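Local coordinates for cobalamin-binding protein (PDB 4JGI) that binds methylcobalamin in a Rossmann-type domain and probably serves as the corrinoid-carrying component of an O-demethylase system, at residues A[20-23]-A[24-28]; A[58-61]-A[62-66]; A[134-138]-A[139-143]; A[162-166]-A[167-171]; A[180-183]-A[184-188]. One frame throughout, in Å; residues are numbered along the deposited sequence.

Interaction 1: A[20-23]-A[24-28]; sequences NEVV and DKVMA
Met-27 folds back along the helix over the backbone of Val-23, one turn earlier. Its CB starts beside the Val-23 carbonyl, and CG comes closer, 3.4 Å from Val-23 O, because chi1 of -73° sets CG beside the backbone N. SD then reaches the valine side chain, 4.0 Å from Val-23 CG1, where the two side chains cross at a slant. The bend at chi3 (-39°) turns the terminal methyl back, leaving CE 4.1 Å from the same Val-23 O. The backbone agrees with this layout: Met-27 N donates to Val-23 O at 2.9 Å, one of four successive i to i+4 bonds, as in a regular alpha-helix.

On another flank Glu-21 and Lys-25 run side by side and point the same way. Their charges meet only as a long salt bridge, Glu-21 OE2 to Lys-25 NZ at 3.7 Å. Asn-20 and Asp-24 are joined through water 1, which donates to Asn-20 OD1 at 3.0 Å and to Asp-24 OD1 at 2.6 Å, while Asn-20 ND2 is taken up by Glu-16 O.

The apolar side faces other helices: Val-22 and Val-26 touch Leu-38 of helix 32-54, and Val-23 and Met-27 touch Lys-76 of helix 60-77. Such a division into a charged outer flank and a packed inner one is that of an amphipathic helix in the helical bundle of a cobalamin-binding protein's N-terminal domain.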
# COMPACT_ATOMS: atom_id res chain seq x y z
N ASN A 20 11.23 -12.25 -14.20
CA ASN A 20 10.86 -13.68 -14.29
C ASN A 20 12.05 -14.57 -14.45
O ASN A 20 11.96 -15.68 -13.95
CB ASN A 20 9.79 -13.94 -15.34
CG ASN A 20 8.44 -13.47 -14.86
OD1 ASN A 20 7.81 -14.19 -14.09
ND2 ASN A 20 8.02 -12.26 -15.24
N GLU A 21 13.14 -14.08 -15.01
CA GLU A 21 14.40 -14.88 -15.08
C GLU A 21 14.90 -15.21 -13.67
O GLU A 21 15.19 -16.38 -13.37
CB GLU A 21 15.48 -14.12 -15.83
CG GLU A 21 16.53 -14.95 -16.48
CD GLU A 21 17.39 -14.14 -17.43
OE1 GLU A 21 16.92 -13.08 -17.96
OE2 GLU A 21 18.54 -14.56 -17.64
N VAL A 22 14.86 -14.23 -12.77
CA VAL A 22 15.34 -14.47 -11.43
C VAL A 22 14.35 -15.24 -10.60
O VAL A 22 14.73 -16.11 -9.80
CB VAL A 22 15.87 -13.18 -10.73
CG1 VAL A 22 14.82 -12.11 -10.40
CG2 VAL A 22 16.61 -13.51 -9.45
N VAL A 23 13.06 -15.01 -10.81
CA VAL A 23 12.05 -15.77 -10.08
C VAL A 23 12.20 -17.26 -10.44
O VAL A 23 12.17 -18.08 -9.56
CB VAL A 23 10.62 -15.28 -10.36
CG1 VAL A 23 9.61 -16.28 -9.86
CG2 VAL A 23 10.44 -13.93 -9.70
N ASP A 24 12.43 -17.54 -11.70
CA ASP A 24 12.66 -18.93 -12.11
C ASP A 24 13.88 -19.57 -11.47
O ASP A 24 13.80 -20.71 -11.06
CB ASP A 24 12.80 -19.04 -13.61
CG ASP A 24 11.52 -18.71 -14.35
OD1 ASP A 24 10.41 -18.63 -13.74
OD2 ASP A 24 11.64 -18.50 -15.57
N LYS A 25 14.98 -18.85 -11.41
CA LYS A 25 16.20 -19.34 -10.74
C LYS A 25 15.98 -19.65 -9.25
O LYS A 25 16.43 -20.69 -8.72
CB LYS A 25 17.32 -18.34 -10.92
CG LYS A 25 17.95 -18.42 -12.31
CD LYS A 25 18.99 -17.32 -12.52
CE LYS A 25 19.30 -17.07 -14.00
NZ LYS A 25 19.60 -15.63 -14.23
N VAL A 26 15.27 -18.75 -8.57
CA VAL A 26 14.95 -18.95 -7.18
C VAL A 26 14.00 -20.12 -7.00
O VAL A 26 14.18 -20.94 -6.08
CB VAL A 26 14.38 -17.66 -6.58
CG1 VAL A 26 13.76 -17.91 -5.21
CG2 VAL A 26 15.48 -16.63 -6.53
N MET A 27 12.97 -20.22 -7.83
CA MET A 27 12.03 -21.32 -7.63
C MET A 27 12.77 -22.67 -7.81
O MET A 27 12.50 -23.60 -7.05
CB MET A 27 10.80 -21.21 -8.55
CG MET A 27 9.78 -20.13 -8.19
SD MET A 27 8.50 -20.15 -9.48
CE MET A 27 9.20 -20.42 -11.12
N ALA A 28 13.75 -22.74 -8.72
CA ALA A 28 14.53 -23.97 -8.95
C ALA A 28 15.37 -24.39 -7.79
O ALA A 28 15.56 -25.57 -7.58
CB ALA A 28 15.47 -23.80 -10.12
O HOH W 1 8.26 -17.11 -14.03

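Interaction 2: A[58-61]-A[62-66]; sequences YFIG and DLIFA
The Phe-65 ring lies with one face over the carbonyl of Gly-61, whose oxygen sits 3.1 Å above the ring plane and toward the rim. The same oxygen accepts from Phe-65 N at 2.9 Å (170° at the hydrogen), so bond and ring face converge on one atom. The other rings meet Asp-62 obliquely. Tyr-58 crosses it at about a right angle, with Tyr-58 CB 3.6 Å from Asp-62 OD2, while Phe-59 runs alongside, its ring 35° from the carboxylate plane.

Asp-62 OD2 accepts a nearly straight bond from Phe-59 N, 2.9 Å long, through its anti lone pair. Phe-59 is the N-cap, so this is the backbone-to-side-chain half of a capping box; the phenylalanine offers no side-chain acceptor for the return bond. An alanine here would remove the carboxylate and would probably leave Phe-59 N without its acceptor and the turn before the helix less firmly set. Ile-60 CG2 and Ile-64 CD1 pack at 4.2 Å on a different side, and Ile-60 and Leu-63 also touch the bound methylcobalamin.

A carboxylate placed at the first turn is likely to interact favourably with the helix's positive end, helping fix the start of a cofactor-contacting helix.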
# COMPACT_ATOMS: atom_id res chain seq x y z
N TYR A 58 7.90 8.33 -14.65
CA TYR A 58 6.84 7.38 -14.76
C TYR A 58 5.47 8.09 -14.59
O TYR A 58 5.39 9.19 -14.07
CB TYR A 58 6.98 6.32 -13.69
CG TYR A 58 7.99 5.22 -13.94
CD1 TYR A 58 8.66 5.09 -15.15
CD2 TYR A 58 8.26 4.31 -12.96
CE1 TYR A 58 9.58 4.06 -15.35
CE2 TYR A 58 9.16 3.28 -13.14
CZ TYR A 58 9.85 3.16 -14.32
OH TYR A 58 10.71 2.06 -14.54
N PHE A 59 4.44 7.40 -15.08
CA PHE A 59 3.03 7.92 -15.14
C PHE A 59 2.13 7.00 -14.33
O PHE A 59 2.57 5.97 -13.79
CB PHE A 59 2.57 7.98 -16.60
CG PHE A 59 3.51 8.78 -17.43
CD1 PHE A 59 3.69 10.11 -17.13
CD2 PHE A 59 4.34 8.15 -18.34
CE1 PHE A 59 4.59 10.87 -17.83
CE2 PHE A 59 5.22 8.91 -19.09
CZ PHE A 59 5.36 10.26 -18.77
N ILE A 60 0.85 7.37 -14.23
CA ILE A 60 -0.13 6.53 -13.52
C ILE A 60 -0.10 5.09 -14.04
O ILE A 60 -0.18 4.14 -13.27
CB ILE A 60 -1.56 7.14 -13.67
CG1 ILE A 60 -1.54 8.45 -12.89
CG2 ILE A 60 -2.69 6.23 -13.19
CD1 ILE A 60 -1.13 8.35 -11.43
N GLY A 61 -0.06 4.92 -15.36
CA GLY A 61 -0.03 3.57 -15.90
C GLY A 61 1.09 2.72 -15.30
O GLY A 61 0.89 1.51 -15.00
N ASP A 62 2.26 3.30 -15.08
CA ASP A 62 3.36 2.53 -14.53
C ASP A 62 3.07 2.09 -13.11
O ASP A 62 3.48 1.03 -12.73
CB ASP A 62 4.63 3.36 -14.57
CG ASP A 62 4.98 3.72 -15.99
OD1 ASP A 62 5.11 2.74 -16.81
OD2 ASP A 62 5.01 4.90 -16.38
N LEU A 63 2.33 2.91 -12.37
CA LEU A 63 1.95 2.46 -11.06
C LEU A 63 0.95 1.29 -11.10
O LEU A 63 0.99 0.42 -10.22
CB LEU A 63 1.40 3.58 -10.21
CG LEU A 63 2.29 4.76 -10.00
CD1 LEU A 63 1.52 5.80 -9.18
CD2 LEU A 63 3.56 4.45 -9.30
N ILE A 64 -0.00 1.32 -12.04
CA ILE A 64 -0.86 0.20 -12.20
C ILE A 64 -0.05 -1.07 -12.52
O ILE A 64 -0.22 -2.14 -11.92
CB ILE A 64 -1.88 0.54 -13.30
CG1 ILE A 64 -2.75 1.70 -12.84
CG2 ILE A 64 -2.71 -0.73 -13.65
CD1 ILE A 64 -3.65 2.23 -13.92
N PHE A 65 0.86 -0.92 -13.48
CA PHE A 65 1.73 -2.01 -13.88
C PHE A 65 2.54 -2.60 -12.74
O PHE A 65 2.59 -3.82 -12.58
CB PHE A 65 2.68 -1.66 -15.01
CG PHE A 65 2.03 -1.09 -16.28
CD1 PHE A 65 0.70 -1.26 -16.63
CD2 PHE A 65 2.82 -0.36 -17.12
CE1 PHE A 65 0.20 -0.68 -17.77
CE2 PHE A 65 2.34 0.22 -18.24
CZ PHE A 65 1.00 0.10 -18.55
N ALA A 66 3.10 -1.71 -11.91
CA ALA A 66 3.94 -2.18 -10.86
C ALA A 66 3.23 -3.08 -9.91
O ALA A 66 3.79 -4.11 -9.46
CB ALA A 66 4.55 -0.99 -10.11

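Interaction 3: A[134-138]-A[139-143]; sequences DKVKE and VNPEI
Val-139 is turned so that CG1 stands opposite its own carbonyl carbon and beside the backbone N (chi1 -43°), while CG2 falls between the backbone N and the carbonyl carbon. That setting directs CG1 to two neighbours: it lies 3.8 Å from Glu-138 CG and 4.0 Å from Lys-135 CE. The lysine reaches it through a bend at chi2 (67°), which sends its chain forward, toward the C-terminal end of the helix; its NZ also forms a long salt bridge with Glu-138 OE1 at 3.6 Å. The aliphatic parts of Lys-135 and Glu-138 thus flank the valine while their charged ends pair loosely.

The backbone holds the end of the helix with two bonds. Val-139 N donates to Lys-135 O at 3.0 Å, and Asn-140 N to Val-136 O at 2.9 Å. Asn-140 then leaves helical geometry with positive phi (48°), and the chain turns away into Pro-141. The proline ring meets Val-136 at about a right angle, its CD 3.9 Å from Val-136 CG1. Water 2 donates to Lys-137 O at 3.2 Å, and its link to the Asn-140 amide is weak.

Pro-141 and Val-139 also touch Val-93 of strand 91-96, and Lys-135 and Val-139 touch Phe-121 of strand 119-122, so the helix end rests on the sheet. A helix that stops at a left-handed residue and passes by a short loop into strand 143-147 is the helix-to-strand turn of the Rossmann-type fold of this B12-binding domain.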
# COMPACT_ATOMS: atom_id res chain seq x y z
N ASP A 134 -16.75 0.62 12.79
CA ASP A 134 -17.19 -0.74 13.05
C ASP A 134 -16.27 -1.82 12.50
O ASP A 134 -15.94 -2.82 13.16
CB ASP A 134 -18.66 -0.93 12.66
CG ASP A 134 -19.65 -0.15 13.65
OD1 ASP A 134 -19.22 0.37 14.73
OD2 ASP A 134 -20.84 0.01 13.36
N LYS A 135 -15.70 -1.57 11.31
CA LYS A 135 -14.80 -2.51 10.74
C LYS A 135 -13.46 -2.60 11.54
O LYS A 135 -12.91 -3.62 11.70
CB LYS A 135 -14.49 -2.17 9.28
CG LYS A 135 -13.79 -3.30 8.54
CD LYS A 135 -14.70 -4.54 8.35
CE LYS A 135 -14.13 -5.54 7.40
NZ LYS A 135 -15.20 -6.59 7.24
N VAL A 136 -13.01 -1.47 12.04
CA VAL A 136 -11.79 -1.42 12.86
C VAL A 136 -12.03 -2.20 14.15
O VAL A 136 -11.19 -3.00 14.55
CB VAL A 136 -11.40 0.02 13.15
CG1 VAL A 136 -10.32 0.10 14.21
CG2 VAL A 136 -10.97 0.77 11.92
N LYS A 137 -13.20 -2.03 14.76
CA LYS A 137 -13.51 -2.86 15.94
C LYS A 137 -13.52 -4.35 15.66
O LYS A 137 -13.12 -5.15 16.50
CB LYS A 137 -14.89 -2.49 16.54
CG LYS A 137 -14.98 -1.11 17.10
CD LYS A 137 -16.40 -0.80 17.53
CE LYS A 137 -16.42 0.58 18.17
NZ LYS A 137 -17.63 0.88 18.95
N GLU A 138 -14.06 -4.74 14.48
CA GLU A 138 -14.15 -6.10 14.06
C GLU A 138 -12.83 -6.77 13.81
O GLU A 138 -12.63 -7.94 14.23
CB GLU A 138 -15.07 -6.19 12.84
CG GLU A 138 -15.30 -7.61 12.35
CD GLU A 138 -16.10 -7.70 11.04
OE1 GLU A 138 -16.64 -6.67 10.55
OE2 GLU A 138 -16.30 -8.84 10.48
N VAL A 139 -11.92 -6.13 13.08
CA VAL A 139 -10.74 -6.81 12.60
C VAL A 139 -9.41 -6.36 13.25
O VAL A 139 -8.37 -6.97 13.08
CB VAL A 139 -10.66 -6.80 11.07
CG1 VAL A 139 -12.01 -7.10 10.44
CG2 VAL A 139 -10.23 -5.46 10.53
N ASN A 140 -9.46 -5.31 14.06
CA ASN A 140 -8.28 -4.81 14.75
C ASN A 140 -7.04 -4.64 13.84
O ASN A 140 -5.97 -5.24 14.04
CB ASN A 140 -7.96 -5.61 16.02
CG ASN A 140 -8.67 -5.01 17.27
OD1 ASN A 140 -8.59 -3.79 17.66
ND2 ASN A 140 -9.37 -5.85 17.87
N PRO A 141 -7.18 -3.76 12.84
CA PRO A 141 -6.07 -3.62 11.93
C PRO A 141 -4.92 -2.86 12.52
O PRO A 141 -5.10 -2.02 13.41
CB PRO A 141 -6.65 -2.76 10.83
CG PRO A 141 -7.65 -1.88 11.55
CD PRO A 141 -8.30 -2.81 12.53
N GLU A 142 -3.76 -3.06 11.95
CA GLU A 142 -2.59 -2.21 12.25
C GLU A 142 -2.69 -0.80 11.68
O GLU A 142 -2.13 0.17 12.21
CB GLU A 142 -1.35 -2.87 11.68
CG GLU A 142 -0.78 -4.10 12.40
CD GLU A 142 -1.58 -5.42 12.44
OE1 GLU A 142 -2.41 -5.75 11.59
OE2 GLU A 142 -1.36 -6.18 13.42
N ILE A 143 -3.32 -0.70 10.51
CA ILE A 143 -3.38 0.51 9.67
C ILE A 143 -4.80 0.77 9.17
O ILE A 143 -5.51 -0.20 8.77
CB ILE A 143 -2.44 0.40 8.46
CG1 ILE A 143 -1.01 0.12 8.92
CG2 ILE A 143 -2.52 1.66 7.59
CD1 ILE A 143 -0.02 -0.33 7.86
O HOH W 2 -10.96 -7.47 16.82

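Interaction 4: A[162-166]-A[167-171]; sequences DALKA and EGLRN
Three backbone bonds close the end of the helix, and the oxygen of Leu-164 is central to them. Leu-169 N donates to Leu-164 O at 2.9 Å, almost in line with the carbonyl, and Arg-170 N adds a weak second bond to that oxygen. Gly-168 N donates to Lys-165 O at 3.0 Å, arriving well above the carbonyl plane (65° out of it) instead of on a lone pair. The Gly-168 and Leu-169 bonds, together with the positive phi of Gly-168 (72°), meet the definition of a Schellman motif. One residue earlier, Glu-167 N still donates to Ala-163 O in the ordinary i to i+4 manner.

Apolar contact accompanies the turn. Leu-164 CD2 and Leu-169 CD1 meet at 4.1 Å, their side chains crossing at about a right angle, the hydrophobic pairing that often goes with this motif. Lys-165 and Arg-170 lie alongside each other, pointing the same way, with CG to CG at 3.7 Å. Here the methylene parts touch while the charged atoms stay apart, Lys-165 NZ being 5.3 Å from Arg-170 NE.

The guanidinium of Arg-170 is held from outside the turn: NH2 bonds to Gly-191 O and pairs with Asp-193. Glu-167 OE1 forms a salt bridge with Lys-137, while water 3 donates to Glu-167 OE2 at 2.8 Å and to Ala-163 O, joining the carboxylate to the helix backbone.

Ala-163 and Glu-167 touch Val-133 of helix 129-139, so the end of helix 151-166 is packed against that helix as the chain turns toward strand 174-178.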
# COMPACT_ATOMS: atom_id res chain seq x y z
N ASP A 162 -11.38 11.29 14.57
CA ASP A 162 -11.98 11.77 15.84
C ASP A 162 -12.83 10.63 16.45
O ASP A 162 -12.85 10.38 17.69
CB ASP A 162 -12.83 12.97 15.64
CG ASP A 162 -11.99 14.22 15.40
OD1 ASP A 162 -10.76 14.16 15.63
OD2 ASP A 162 -12.58 15.31 15.03
N ALA A 163 -13.58 9.92 15.61
CA ALA A 163 -14.36 8.77 16.07
C ALA A 163 -13.51 7.63 16.61
O ALA A 163 -13.84 7.00 17.56
CB ALA A 163 -15.25 8.27 14.98
N LEU A 164 -12.37 7.37 15.99
CA LEU A 164 -11.44 6.36 16.49
C LEU A 164 -10.89 6.77 17.84
O LEU A 164 -10.69 5.89 18.72
CB LEU A 164 -10.33 6.10 15.49
CG LEU A 164 -10.83 5.47 14.15
CD1 LEU A 164 -9.64 5.55 13.18
CD2 LEU A 164 -11.27 4.04 14.37
N LYS A 165 -10.62 8.05 18.02
CA LYS A 165 -10.17 8.59 19.31
C LYS A 165 -11.28 8.39 20.37
O LYS A 165 -10.99 7.89 21.51
CB LYS A 165 -9.74 10.09 19.21
CG LYS A 165 -8.40 10.37 18.55
CD LYS A 165 -8.04 11.89 18.47
CE LYS A 165 -7.07 12.23 17.26
NZ LYS A 165 -6.75 13.63 16.53
N ALA A 166 -12.52 8.69 20.03
CA ALA A 166 -13.62 8.55 20.98
C ALA A 166 -13.87 7.12 21.44
O ALA A 166 -14.26 6.88 22.59
CB ALA A 166 -14.88 9.14 20.39
N GLU A 167 -13.60 6.17 20.56
CA GLU A 167 -13.80 4.78 20.83
C GLU A 167 -12.58 4.15 21.47
O GLU A 167 -12.63 2.97 21.67
CB GLU A 167 -14.13 4.04 19.52
CG GLU A 167 -15.43 4.51 18.90
CD GLU A 167 -16.62 4.42 19.89
OE1 GLU A 167 -16.76 3.42 20.66
OE2 GLU A 167 -17.41 5.40 20.01
N GLY A 168 -11.50 4.90 21.73
CA GLY A 168 -10.29 4.28 22.34
C GLY A 168 -9.48 3.36 21.44
O GLY A 168 -8.75 2.50 21.88
N LEU A 169 -9.70 3.51 20.15
CA LEU A 169 -9.00 2.70 19.12
C LEU A 169 -7.78 3.37 18.46
O LEU A 169 -6.90 2.67 17.90
CB LEU A 169 -9.98 2.27 18.04
CG LEU A 169 -11.23 1.53 18.55
CD1 LEU A 169 -12.24 1.49 17.40
CD2 LEU A 169 -10.82 0.12 18.95
N ARG A 170 -7.73 4.69 18.51
CA ARG A 170 -6.76 5.48 17.72
C ARG A 170 -5.32 5.19 18.06
O ARG A 170 -4.43 5.15 17.23
CB ARG A 170 -7.01 6.97 17.91
CG ARG A 170 -5.92 7.90 17.29
CD ARG A 170 -6.15 7.85 15.86
NE ARG A 170 -5.12 8.78 15.25
CZ ARG A 170 -3.93 8.40 14.81
NH1 ARG A 170 -3.55 7.18 14.98
NH2 ARG A 170 -3.21 9.19 14.06
N ASN A 171 -5.03 5.03 19.32
CA ASN A 171 -3.63 4.97 19.73
C ASN A 171 -3.01 3.64 19.43
O ASN A 171 -1.83 3.50 19.55
CB ASN A 171 -3.55 5.22 21.22
CG ASN A 171 -3.88 6.63 21.58
OD1 ASN A 171 -3.68 7.56 20.82
ND2 ASN A 171 -4.46 6.78 22.77
O HOH W 3 -17.06 7.05 17.81

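Interaction 5: A[180-183]-A[184-188]; sequences VPVN and ENVCQ
Asn-183 OD1 accepts the N-H of Val-186 at 2.9 Å with an angle of 166° at the hydrogen, and the donor approaches nearly head-on to the amide oxygen. The same oxygen is wedged among carbon atoms of the first turn, 3.3 Å from Asn-185 CB and 3.4 Å from Val-186 CG2. Its placement follows from chi1 of 57°, which puts CG between the backbone N and the carbonyl carbon and swings the amide over the start of the helix. The main-chain carbonyl of the residue is used as well: Cys-187 N donates to Asn-183 O at 2.9 Å, in the carbonyl plane.

This is an asparagine N-cap, with the side chain taking a backbone N-H that the first turn of helix 184-190 cannot satisfy from within. A leucine in its place would remove the amide oxygen and would probably leave Val-186 N without its acceptor, weakening the start of the helix. Val-186 packs inward too: CG2 lies 3.7 Å from Pro-181 O, and CG1 is 4.5 Å from Val-182 CG1. Both valines also touch Ile-177 of strand 174-178.

On the outer side, Gln-188 NE2 donates to Glu-184 OE2 at 2.9 Å, spanning one turn. Water 4 is held only weakly, by Asn-183 ND2 and Asn-185 ND2. Ahead of the cap, Val-180 contacts the bound methylcobalamin and, with Pro-181, touches Val-149.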
# COMPACT_ATOMS: atom_id res chain seq x y z
N VAL A 180 -5.95 13.01 -4.28
CA VAL A 180 -5.43 14.13 -5.06
C VAL A 180 -4.81 15.32 -4.31
O VAL A 180 -3.70 15.69 -4.58
CB VAL A 180 -6.47 14.60 -6.09
CG1 VAL A 180 -6.02 15.91 -6.70
CG2 VAL A 180 -6.65 13.53 -7.18
N PRO A 181 -5.45 15.81 -3.22
CA PRO A 181 -5.01 17.05 -2.58
C PRO A 181 -4.23 16.87 -1.29
O PRO A 181 -3.94 17.85 -0.60
CB PRO A 181 -6.34 17.71 -2.27
CG PRO A 181 -7.20 16.56 -1.89
CD PRO A 181 -6.77 15.42 -2.74
N VAL A 182 -3.86 15.63 -0.93
CA VAL A 182 -3.33 15.43 0.41
C VAL A 182 -1.88 15.95 0.46
O VAL A 182 -1.11 15.89 -0.49
CB VAL A 182 -3.39 13.95 0.91
CG1 VAL A 182 -4.88 13.53 0.96
CG2 VAL A 182 -2.45 13.07 0.09
N ASN A 183 -1.50 16.47 1.60
CA ASN A 183 -0.16 16.98 1.87
C ASN A 183 -0.06 17.13 3.35
O ASN A 183 -1.02 16.71 4.07
CB ASN A 183 0.03 18.32 1.18
CG ASN A 183 -1.01 19.39 1.60
OD1 ASN A 183 -1.52 19.41 2.72
ND2 ASN A 183 -1.33 20.29 0.66
N GLU A 184 1.08 17.65 3.82
CA GLU A 184 1.31 17.72 5.29
C GLU A 184 0.26 18.56 6.00
O GLU A 184 -0.14 18.26 7.13
CB GLU A 184 2.70 18.25 5.62
CG GLU A 184 3.01 18.38 7.13
CD GLU A 184 3.00 17.04 7.89
OE1 GLU A 184 3.26 15.98 7.28
OE2 GLU A 184 2.75 17.04 9.11
N ASN A 185 -0.20 19.65 5.36
CA ASN A 185 -1.23 20.48 5.97
C ASN A 185 -2.56 19.72 6.20
O ASN A 185 -3.20 19.81 7.25
CB ASN A 185 -1.48 21.73 5.13
CG ASN A 185 -2.62 22.56 5.68
OD1 ASN A 185 -2.49 23.22 6.73
ND2 ASN A 185 -3.75 22.54 5.01
N VAL A 186 -2.98 18.97 5.19
CA VAL A 186 -4.21 18.16 5.31
C VAL A 186 -3.96 17.03 6.37
O VAL A 186 -4.82 16.78 7.20
CB VAL A 186 -4.58 17.53 3.96
CG1 VAL A 186 -5.75 16.57 4.10
CG2 VAL A 186 -4.84 18.61 2.92
N CYS A 187 -2.77 16.45 6.39
CA CYS A 187 -2.45 15.38 7.30
C CYS A 187 -2.59 15.88 8.76
O CYS A 187 -3.22 15.26 9.59
CB CYS A 187 -1.05 14.86 7.04
SG CYS A 187 -0.52 13.50 8.08
N GLN A 188 -2.00 17.05 9.01
CA GLN A 188 -2.18 17.71 10.32
C GLN A 188 -3.63 18.05 10.70
O GLN A 188 -4.04 17.80 11.84
CB GLN A 188 -1.36 18.96 10.34
CG GLN A 188 0.11 18.59 10.39
CD GLN A 188 0.49 17.84 11.66
OE1 GLN A 188 0.13 18.29 12.75
NE2 GLN A 188 1.20 16.69 11.54
O HOH W 4 -3.90 22.25 1.53

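Interactions 1 and 2 lie in the N-terminal helical domain, with centres 24 Å apart; interactions 3, 4 and 5 belong to the Rossmann-type domain. Of these, only interactions 3 and 4 touch: Lys-137 NZ meets Glu-167 OE1 at 3.2 Å in a salt bridge, and Val-136 CG1 lies 4.1 Å from Leu-164 CD2, so two helix ends pack together. Interactions 2 and 5 approach the cofactor from the two domains, their nearest atoms about 9 Å apart, with the side chain of Leu-63 about 3 Å and that of Val-182 about 5 Å from methylcobalamin. Interactions 1 and 4, on opposite sides of the chain's centre, are 45 Å apart between centres.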